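Local atomic coordinates of protein argonaute (Methanocaldococcus jannaschii, PDB entry 5G5S), a protein that cuts single-stranded target DNA that pairs with a short single-stranded DNA guide, and may thereby help defend the cell against invading genetic elements. Residues A[381-386]-A[429-434]; A[443-448]-A[672-677]; A[459-464]-A[476-481]. All blocks are in the same frame, centred on the assembly; numbering follows the deposited sequence.

Contact 1. Residues A[381-386]-A[429-434]; sequences KMFRNY and FALIIG
Leu431, on a strand of the Mid domain, points one methyl, CD2, at two consecutive residues of helix 372-390, Met382 and Phe383. The two approaches differ in direction. Met382 and Leu431 run toward each other and meet tip to tip, with Met382 CE 4.1 Å from Leu431 CD2. Phe383 instead runs alongside Leu431, the two side chains pointing oppositely, and its ring atom CE2 lies 3.7 Å from Leu431 CD2. Met382 CE also stands over one face of the Phe383 ring, 3.6 Å above its plane and displaced toward the rim. Leu431 CD2 thus packs against both the thioether methyl and the ring carbon, while that methyl itself rests on the ring.

Torsions account for this pairing. Met382 sends CG anti to its backbone N (chi1 168°) and stays extended at chi2, and the bend at chi3 (67°) carries CE over the ring. Phe383 takes the other course, with CG beside the backbone N (chi1 -76°), which swings the ring toward the strand. The backbones remain well apart, the nearest CA atoms being those of Phe383 and Leu431 at 10.9 Å, and side chains alone bridge the gap.

All three residues are buried. The Mid domain is a Rossmann-like alpha/beta fold, and helix 372-390 here covers one face of its four-stranded parallel sheet, packing on the inner strand 428-434. Phe398 and Tyr400 meet the Phe383 ring from strand 397-407, while Ile362 of strand 357-365 touches Leu431. Across the pair of segments only carbon groups meet, and 113 Å² of surface is buried. The contact thus depends on shape and on exclusion of water, and contributes no polar bond to hold the helix in register with the strand.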
loop_
_atom_site.group_PDB
_atom_site.type_symbol
_atom_site.label_atom_id
_atom_site.label_comp_id
_atom_site.label_asym_id
_atom_site.label_seq_id
_atom_site.Cartn_x
_atom_site.Cartn_y
_atom_site.Cartn_z
ATOM N N LYS A 381 -34.558 -10.266 1.274
ATOM C CA LYS A 381 -34.297 -11.082 2.470
ATOM C C LYS A 381 -33.168 -10.523 3.332
ATOM O O LYS A 381 -33.204 -10.688 4.547
ATOM C CB LYS A 381 -34.013 -12.544 2.101
ATOM N N MET A 382 -32.178 -9.855 2.717
ATOM C CA MET A 382 -31.073 -9.245 3.453
ATOM C C MET A 382 -31.495 -7.917 4.100
ATOM O O MET A 382 -31.261 -7.722 5.295
ATOM C CB MET A 382 -29.842 -9.051 2.554
ATOM C CG MET A 382 -28.776 -8.156 3.189
ATOM S SD MET A 382 -27.436 -7.646 2.108
ATOM C CE MET A 382 -28.299 -6.609 0.975
ATOM N N PHE A 383 -32.071 -6.995 3.305
ATOM C CA PHE A 383 -32.486 -5.681 3.788
ATOM C C PHE A 383 -33.696 -5.691 4.728
ATOM O O PHE A 383 -33.704 -4.908 5.671
ATOM C CB PHE A 383 -32.669 -4.680 2.637
ATOM C CG PHE A 383 -31.401 -4.120 2.023
ATOM C CD1 PHE A 383 -30.463 -3.456 2.807
ATOM C CD2 PHE A 383 -31.192 -4.173 0.650
ATOM C CE1 PHE A 383 -29.310 -2.906 2.232
ATOM C CE2 PHE A 383 -30.049 -3.606 0.075
ATOM C CZ PHE A 383 -29.112 -2.980 0.870
ATOM N N ARG A 384 -34.701 -6.557 4.501
ATOM C CA ARG A 384 -35.883 -6.613 5.379
ATOM C C ARG A 384 -35.537 -7.081 6.798
ATOM O O ARG A 384 -36.139 -6.600 7.761
ATOM C CB ARG A 384 -37.020 -7.451 4.770
ATOM N N ASN A 385 -34.549 -7.995 6.918
ATOM C CA ASN A 385 -34.054 -8.514 8.196
ATOM C C ASN A 385 -33.157 -7.475 8.859
ATOM O O ASN A 385 -33.109 -7.403 10.088
ATOM C CB ASN A 385 -33.315 -9.844 8.009
ATOM C CG ASN A 385 -34.236 -11.045 7.937
ATOM O OD1 ASN A 385 -34.618 -11.633 8.957
ATOM N ND2 ASN A 385 -34.595 -11.454 6.733
ATOM N N TYR A 386 -32.466 -6.653 8.050
ATOM C CA TYR A 386 -31.621 -5.587 8.568
ATOM C C TYR A 386 -32.480 -4.420 9.051
ATOM O O TYR A 386 -32.214 -3.888 10.126
ATOM C CB TYR A 386 -30.567 -5.131 7.530
ATOM C CG TYR A 386 -29.853 -3.851 7.917
ATOM C CD1 TYR A 386 -28.711 -3.880 8.713
ATOM C CD2 TYR A 386 -30.351 -2.609 7.537
ATOM C CE1 TYR A 386 -28.072 -2.702 9.106
ATOM C CE2 TYR A 386 -29.741 -1.427 7.948
ATOM C CZ TYR A 386 -28.587 -1.478 8.710
ATOM O OH TYR A 386 -27.973 -0.310 9.082
ATOM N N PHE A 429 -27.743 5.645 -0.940
ATOM C CA PHE A 429 -26.981 4.416 -1.094
ATOM C C PHE A 429 -27.323 3.719 -2.404
ATOM O O PHE A 429 -28.421 3.895 -2.923
ATOM C CB PHE A 429 -27.129 3.474 0.119
ATOM C CG PHE A 429 -26.141 2.328 0.077
ATOM C CD1 PHE A 429 -24.799 2.533 0.376
ATOM C CD2 PHE A 429 -26.536 1.064 -0.342
ATOM C CE1 PHE A 429 -23.876 1.492 0.273
ATOM C CE2 PHE A 429 -25.609 0.024 -0.450
ATOM C CZ PHE A 429 -24.287 0.247 -0.142
ATOM N N ALA A 430 -26.365 2.959 -2.962
ATOM C CA ALA A 430 -26.599 2.188 -4.178
ATOM C C ALA A 430 -25.945 0.824 -4.067
ATOM O O ALA A 430 -24.757 0.734 -3.793
ATOM C CB ALA A 430 -26.098 2.935 -5.403
ATOM N N LEU A 431 -26.736 -0.239 -4.228
ATOM C CA LEU A 431 -26.225 -1.603 -4.191
ATOM C C LEU A 431 -26.100 -2.057 -5.642
ATOM O O LEU A 431 -27.097 -2.130 -6.360
ATOM C CB LEU A 431 -27.154 -2.520 -3.373
ATOM C CG LEU A 431 -26.742 -3.987 -3.223
ATOM C CD1 LEU A 431 -25.543 -4.142 -2.286
ATOM C CD2 LEU A 431 -27.911 -4.829 -2.737
ATOM N N ILE A 432 -24.856 -2.262 -6.089
ATOM C CA ILE A 432 -24.543 -2.655 -7.459
ATOM C C ILE A 432 -24.356 -4.179 -7.537
ATOM O O ILE A 432 -23.474 -4.734 -6.873
ATOM C CB ILE A 432 -23.315 -1.860 -8.009
ATOM C CG1 ILE A 432 -23.554 -0.337 -7.991
ATOM C CG2 ILE A 432 -22.901 -2.338 -9.404
ATOM C CD1 ILE A 432 -22.239 0.491 -7.808
ATOM N N ILE A 433 -25.205 -4.843 -8.346
ATOM C CA ILE A 433 -25.148 -6.285 -8.596
ATOM C C ILE A 433 -24.544 -6.463 -9.999
ATOM O O ILE A 433 -25.166 -6.099 -11.006
ATOM C CB ILE A 433 -26.543 -6.978 -8.462
ATOM C CG1 ILE A 433 -27.413 -6.424 -7.285
ATOM C CG2 ILE A 433 -26.426 -8.515 -8.465
ATOM C CD1 ILE A 433 -26.920 -6.689 -5.857
ATOM N N GLY A 434 -23.318 -6.971 -10.038
ATOM C CA GLY A 434 -22.584 -7.175 -11.280
ATOM C C GLY A 434 -22.151 -8.600 -11.538
ATOM O O GLY A 434 -22.548 -9.518 -10.815
#

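Contact 2. Residues A[443-448]-A[672-677]; sequences YYEILK and ALYGEG
Lys448 and Tyr674 are brought together by a bent lysine chain and a ring swung out of a loop. Lys448 CG lies beside its backbone N, chi2 is extended, and a turn at chi3 (-71°) sends NZ off helix 442-452. Tyr674 also has CG beside its backbone N (chi1 -50°), and the two side chains approach from opposite directions. NZ arrives at the ring edge, near the ring plane, with Lys448 NZ 2.8 Å from Tyr674 OH.

The ammonium group has other partners. Asn460 OD1 accepts a hydrogen bond from it, and Glu445, one turn earlier in the helix, curls back through its chi2 bend so that Glu445 OE2 lies 3.4 Å from Lys448 NZ, a salt bridge with a weak hydrogen bond. Glu445 OE2 stays 3.9 Å from Tyr674 OH, and the carboxylate plane is turned 66° from the ring. Tyr674 OH also makes a weak hydrogen bond to a terminal carboxylate oxygen (O) of Ile715. Glu445, and that carboxylate through a long, weak ion pair, would probably favour the charged lysine.

In the fold, helix 442-452 is the beta-alpha-beta crossover between parallel strands 428-434 and 456-462. The loop carrying Tyr674, between helices 656-666 and 684-697, reaches this Mid-domain helix, and Tyr674 also touches Gln459, of the guide 5'-end region, and the guide-contacting Gln481 of helix 473-485.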
loop_
_atom_site.group_PDB
_atom_site.type_symbol
_atom_site.label_atom_id
_atom_site.label_comp_id
_atom_site.label_asym_id
_atom_site.label_seq_id
_atom_site.Cartn_x
_atom_site.Cartn_y
_atom_site.Cartn_z
ATOM N N TYR A 443 -15.086 -0.847 -14.786
ATOM C CA TYR A 443 -16.277 -0.070 -15.138
ATOM C C TYR A 443 -17.219 0.019 -13.934
ATOM O O TYR A 443 -17.894 1.030 -13.767
ATOM C CB TYR A 443 -17.001 -0.650 -16.366
ATOM C CG TYR A 443 -16.356 -0.332 -17.703
ATOM C CD1 TYR A 443 -16.260 0.980 -18.160
ATOM C CD2 TYR A 443 -15.919 -1.350 -18.547
ATOM C CE1 TYR A 443 -15.688 1.275 -19.397
ATOM C CE2 TYR A 443 -15.360 -1.068 -19.794
ATOM C CZ TYR A 443 -15.251 0.247 -20.219
ATOM O OH TYR A 443 -14.698 0.528 -21.450
ATOM N N TYR A 444 -17.223 -1.016 -13.066
ATOM C CA TYR A 444 -18.002 -1.030 -11.823
ATOM C C TYR A 444 -17.439 -0.010 -10.838
ATOM O O TYR A 444 -18.205 0.633 -10.120
ATOM C CB TYR A 444 -18.040 -2.433 -11.191
ATOM C CG TYR A 444 -18.825 -3.462 -11.985
ATOM C CD1 TYR A 444 -20.152 -3.233 -12.345
ATOM C CD2 TYR A 444 -18.271 -4.700 -12.298
ATOM C CE1 TYR A 444 -20.883 -4.184 -13.062
ATOM C CE2 TYR A 444 -19.000 -5.669 -12.985
ATOM C CZ TYR A 444 -20.301 -5.400 -13.378
ATOM O OH TYR A 444 -21.021 -6.343 -14.059
ATOM N N GLU A 445 -16.100 0.162 -10.837
ATOM C CA GLU A 445 -15.391 1.147 -10.008
ATOM C C GLU A 445 -15.659 2.561 -10.565
ATOM O O GLU A 445 -15.768 3.516 -9.790
ATOM C CB GLU A 445 -13.877 0.847 -9.967
ATOM C CG GLU A 445 -13.488 -0.430 -9.227
ATOM C CD GLU A 445 -13.848 -0.477 -7.755
ATOM O OE1 GLU A 445 -13.633 0.534 -7.045
ATOM O OE2 GLU A 445 -14.360 -1.531 -7.314
ATOM N N ILE A 446 -15.787 2.678 -11.913
ATOM C CA ILE A 446 -16.138 3.931 -12.602
ATOM C C ILE A 446 -17.536 4.345 -12.154
ATOM O O ILE A 446 -17.747 5.514 -11.837
ATOM C CB ILE A 446 -15.992 3.827 -14.160
ATOM C CG1 ILE A 446 -14.513 3.755 -14.593
ATOM C CG2 ILE A 446 -16.736 4.940 -14.923
ATOM C CD1 ILE A 446 -13.607 4.854 -14.000
ATOM N N LEU A 447 -18.464 3.365 -12.069
ATOM C CA LEU A 447 -19.839 3.576 -11.624
ATOM C C LEU A 447 -19.891 4.105 -10.192
ATOM O O LEU A 447 -20.578 5.083 -9.953
ATOM C CB LEU A 447 -20.705 2.306 -11.796
ATOM C CG LEU A 447 -22.228 2.479 -11.575
ATOM C CD1 LEU A 447 -22.848 3.366 -12.638
ATOM C CD2 LEU A 447 -22.939 1.141 -11.533
ATOM N N LYS A 448 -19.131 3.507 -9.263
ATOM C CA LYS A 448 -19.083 3.936 -7.856
ATOM C C LYS A 448 -18.615 5.381 -7.679
ATOM O O LYS A 448 -19.229 6.147 -6.926
ATOM C CB LYS A 448 -18.200 3.007 -7.032
ATOM C CG LYS A 448 -18.786 1.620 -6.851
ATOM C CD LYS A 448 -18.170 0.906 -5.647
ATOM C CE LYS A 448 -16.741 0.471 -5.841
ATOM N NZ LYS A 448 -16.289 -0.381 -4.709
ATOM N N ALA A 672 -14.065 -6.141 4.041
ATOM C CA ALA A 672 -14.388 -7.553 4.181
ATOM C C ALA A 672 -14.581 -8.290 2.848
ATOM O O ALA A 672 -14.354 -9.500 2.787
ATOM C CB ALA A 672 -15.611 -7.707 5.060
ATOM N N LEU A 673 -14.973 -7.562 1.788
ATOM C CA LEU A 673 -15.204 -8.117 0.448
ATOM C C LEU A 673 -13.929 -8.210 -0.401
ATOM O O LEU A 673 -13.897 -8.991 -1.352
ATOM C CB LEU A 673 -16.276 -7.306 -0.295
ATOM C CG LEU A 673 -17.706 -7.373 0.233
ATOM C CD1 LEU A 673 -18.475 -6.126 -0.157
ATOM C CD2 LEU A 673 -18.424 -8.641 -0.256
ATOM N N TYR A 674 -12.886 -7.421 -0.059
ATOM C CA TYR A 674 -11.609 -7.398 -0.779
ATOM C C TYR A 674 -10.486 -8.119 -0.035
ATOM O O TYR A 674 -10.672 -8.580 1.098
ATOM C CB TYR A 674 -11.154 -5.951 -1.069
ATOM C CG TYR A 674 -12.180 -5.040 -1.705
ATOM C CD1 TYR A 674 -12.966 -5.476 -2.771
ATOM C CD2 TYR A 674 -12.299 -3.713 -1.308
ATOM C CE1 TYR A 674 -13.902 -4.634 -3.373
ATOM C CE2 TYR A 674 -13.203 -2.851 -1.925
ATOM C CZ TYR A 674 -14.019 -3.320 -2.945
ATOM O OH TYR A 674 -14.926 -2.476 -3.540
ATOM N N GLY A 675 -9.327 -8.189 -0.699
ATOM C CA GLY A 675 -8.084 -8.762 -0.194
ATOM C C GLY A 675 -8.099 -10.241 0.118
ATOM O O GLY A 675 -9.013 -10.965 -0.290
ATOM N N GLU A 676 -7.057 -10.689 0.851
ATOM C CA GLU A 676 -6.850 -12.078 1.255
ATOM C C GLU A 676 -7.421 -12.349 2.654
ATOM O O GLU A 676 -6.754 -12.104 3.672
ATOM C CB GLU A 676 -5.362 -12.457 1.156
ATOM N N GLY A 677 -8.660 -12.836 2.678
ATOM C CA GLY A 677 -9.379 -13.167 3.900
ATOM C C GLY A 677 -10.032 -11.994 4.606
ATOM O O GLY A 677 -10.435 -11.008 3.975
#

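Contact 3. Residues A[459-464]-A[476-481]; sequences QNILWE and NNLLIQ
Leu478 touches Gln459 and Ile461 through a single methyl, as the path of its side chain makes clear. CB leaves helix 473-485 with CG set anti to the backbone N (chi1 174°), and neither atom comes within 4.5 Å of strand 456-462. At the branch, CD1 turns to the strand. It lies 3.7 Å from Gln459 CG, the leucine and glutamine chains passing flank to flank with reversed headings, and the same Leu478 CD1 lies 4.3 Å from Ile461 CG1. The other branch leads elsewhere: Leu478 CD2 sits 3.7 Å from Met382 SD of helix 372-390.

One turn further along, Gln481 crosses Gln459 at about a right angle, with the amide planes 78° apart. Its chain is extended beyond CG, which places Gln481 NE2 3.5 Å from the amide carbon CD of Gln459. The oxygen of Gln481 is occupied: OE1 accepts a hydrogen bond from the backbone N of Leu673 at 3.1 Å. That bond helps set the rotation of the Gln481 amide and leaves its nitrogen directed at Gln459.

Both glutamines serve the guide site. Residues 459-462 belong to the region that binds the 5'-phosphorylated guide end, Gln481 interacts with guide DNA, and Gln459 binds a divalent metal ion in a structure of this protein. Gln481 and Lys485 are inferred to bind a divalent metal ion as well. Apolar contact at Leu478 CD1 thus adjoins the polar glutamine ends.

The strand and helix run nearly antiparallel (165°), their axes 9.8 Å apart. Strand 456-462 is an outermost strand of the parallel sheet, and the chain returns from it through helix 463-467 into helix 473-485, which packs beside helix 372-390 over Leu431 of strand 428-434.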
loop_
_atom_site.group_PDB
_atom_site.type_symbol
_atom_site.label_atom_id
_atom_site.label_comp_id
_atom_site.label_asym_id
_atom_site.label_seq_id
_atom_site.Cartn_x
_atom_site.Cartn_y
_atom_site.Cartn_z
ATOM N N GLN A 459 -21.820 0.221 -3.151
ATOM C CA GLN A 459 -21.039 -0.999 -3.029
ATOM C C GLN A 459 -21.452 -1.994 -4.106
ATOM O O GLN A 459 -22.647 -2.222 -4.326
ATOM C CB GLN A 459 -21.122 -1.610 -1.614
ATOM C CG GLN A 459 -20.161 -2.800 -1.365
ATOM C CD GLN A 459 -18.707 -2.520 -1.675
ATOM O OE1 GLN A 459 -18.079 -3.184 -2.503
ATOM N NE2 GLN A 459 -18.133 -1.534 -1.020
ATOM N N ASN A 460 -20.447 -2.560 -4.792
ATOM C CA ASN A 460 -20.640 -3.556 -5.838
ATOM C C ASN A 460 -20.352 -4.945 -5.302
ATOM O O ASN A 460 -19.524 -5.105 -4.403
ATOM C CB ASN A 460 -19.814 -3.238 -7.093
ATOM C CG ASN A 460 -18.321 -3.067 -6.885
ATOM O OD1 ASN A 460 -17.842 -2.574 -5.860
ATOM N ND2 ASN A 460 -17.552 -3.407 -7.904
ATOM N N ILE A 461 -21.072 -5.943 -5.834
ATOM C CA ILE A 461 -20.980 -7.352 -5.453
ATOM C C ILE A 461 -21.170 -8.225 -6.703
ATOM O O ILE A 461 -21.969 -7.857 -7.570
ATOM C CB ILE A 461 -22.012 -7.641 -4.310
ATOM C CG1 ILE A 461 -21.551 -8.713 -3.284
ATOM C CG2 ILE A 461 -23.487 -7.752 -4.763
ATOM C CD1 ILE A 461 -21.600 -10.144 -3.711
ATOM N N LEU A 462 -20.413 -9.340 -6.830
ATOM C CA LEU A 462 -20.566 -10.232 -7.990
ATOM C C LEU A 462 -21.681 -11.222 -7.706
ATOM O O LEU A 462 -21.625 -11.942 -6.702
ATOM C CB LEU A 462 -19.261 -10.970 -8.372
ATOM C CG LEU A 462 -18.050 -10.128 -8.810
ATOM C CD1 LEU A 462 -16.832 -11.007 -9.005
ATOM C CD2 LEU A 462 -18.322 -9.337 -10.094
ATOM N N TRP A 463 -22.712 -11.230 -8.570
ATOM C CA TRP A 463 -23.884 -12.094 -8.431
ATOM C C TRP A 463 -23.577 -13.586 -8.367
ATOM O O TRP A 463 -24.169 -14.281 -7.539
ATOM C CB TRP A 463 -24.961 -11.791 -9.485
ATOM C CG TRP A 463 -26.171 -12.674 -9.369
ATOM C CD1 TRP A 463 -26.615 -13.578 -10.289
ATOM C CD2 TRP A 463 -27.002 -12.839 -8.211
ATOM N NE1 TRP A 463 -27.706 -14.255 -9.799
ATOM C CE2 TRP A 463 -27.960 -13.828 -8.522
ATOM C CE3 TRP A 463 -27.041 -12.230 -6.942
ATOM C CZ2 TRP A 463 -28.957 -14.211 -7.619
ATOM C CZ3 TRP A 463 -28.023 -12.617 -6.046
ATOM C CH2 TRP A 463 -28.963 -13.601 -6.384
ATOM N N GLU A 464 -22.654 -14.071 -9.229
ATOM C CA GLU A 464 -22.240 -15.481 -9.285
ATOM C C GLU A 464 -21.821 -15.991 -7.903
ATOM O O GLU A 464 -22.265 -17.063 -7.486
ATOM C CB GLU A 464 -21.107 -15.701 -10.310
ATOM C CG GLU A 464 -21.525 -15.534 -11.764
ATOM C CD GLU A 464 -21.071 -14.243 -12.422
ATOM O OE1 GLU A 464 -21.281 -13.160 -11.828
ATOM O OE2 GLU A 464 -20.525 -14.316 -13.547
ATOM N N ASN A 476 -22.816 -11.156 5.268
ATOM C CA ASN A 476 -22.140 -10.641 6.453
ATOM C C ASN A 476 -20.994 -9.690 6.021
ATOM O O ASN A 476 -20.930 -8.564 6.516
ATOM C CB ASN A 476 -21.615 -11.810 7.307
ATOM C CG ASN A 476 -20.837 -11.401 8.536
ATOM O OD1 ASN A 476 -21.404 -11.000 9.556
ATOM N ND2 ASN A 476 -19.520 -11.531 8.476
ATOM N N ASN A 477 -20.158 -10.112 5.041
ATOM C CA ASN A 477 -19.050 -9.306 4.522
ATOM C C ASN A 477 -19.509 -8.070 3.768
ATOM O O ASN A 477 -18.838 -7.042 3.818
ATOM C CB ASN A 477 -18.107 -10.142 3.664
ATOM C CG ASN A 477 -17.277 -11.125 4.445
ATOM O OD1 ASN A 477 -17.111 -11.018 5.663
ATOM N ND2 ASN A 477 -16.719 -12.097 3.750
ATOM N N LEU A 478 -20.639 -8.168 3.071
ATOM C CA LEU A 478 -21.219 -7.057 2.326
ATOM C C LEU A 478 -21.708 -6.003 3.302
ATOM O O LEU A 478 -21.445 -4.825 3.091
ATOM C CB LEU A 478 -22.370 -7.542 1.412
ATOM C CG LEU A 478 -23.178 -6.458 0.679
ATOM C CD1 LEU A 478 -22.304 -5.682 -0.306
ATOM C CD2 LEU A 478 -24.409 -7.052 -0.006
ATOM N N LEU A 479 -22.399 -6.425 4.376
ATOM C CA LEU A 479 -22.899 -5.519 5.406
ATOM C C LEU A 479 -21.775 -4.845 6.180
ATOM O O LEU A 479 -21.889 -3.651 6.443
ATOM C CB LEU A 479 -23.945 -6.185 6.323
ATOM C CG LEU A 479 -25.301 -6.483 5.660
ATOM C CD1 LEU A 479 -26.174 -7.340 6.552
ATOM C CD2 LEU A 479 -26.032 -5.189 5.263
ATOM N N ILE A 480 -20.655 -5.574 6.459
ATOM C CA ILE A 480 -19.464 -5.033 7.126
ATOM C C ILE A 480 -18.912 -3.861 6.304
ATOM O O ILE A 480 -18.647 -2.787 6.850
ATOM C CB ILE A 480 -18.371 -6.124 7.369
ATOM C CG1 ILE A 480 -18.798 -7.097 8.492
ATOM C CG2 ILE A 480 -17.006 -5.470 7.697
ATOM C CD1 ILE A 480 -18.087 -8.415 8.496
ATOM N N GLN A 481 -18.776 -4.079 4.983
ATOM C CA GLN A 481 -18.262 -3.077 4.061
ATOM C C GLN A 481 -19.184 -1.876 3.897
ATOM O O GLN A 481 -18.683 -0.756 3.851
ATOM C CB GLN A 481 -17.840 -3.702 2.723
ATOM C CG GLN A 481 -16.914 -2.778 1.940
ATOM C CD GLN A 481 -15.932 -3.486 1.060
ATOM O OE1 GLN A 481 -15.390 -4.537 1.396
ATOM N NE2 GLN A 481 -15.624 -2.861 -0.060
#

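Overall arrangement
Contacts 1 and 3 are buried and use neighbouring strands of one parallel sheet, joined by backbone hydrogen bonds such as Ile432 N to Gln459 O; their centres lie 9 Å apart. Helices 372-390 and 473-485 cover the face bearing Leu431, whereas helix 442-452 of contact 2 packs against Ile432, the next residue, whose side chain points to the other face. Chemistry follows place: contact 1 is wholly apolar, contact 3 passes from apolar to amide, and contact 2, only partly buried, is charged and polar. Contact 3 holds guide 5'-end residues and contact 2 lies beside them, where the loop of 672-677 adds a piece distant in sequence.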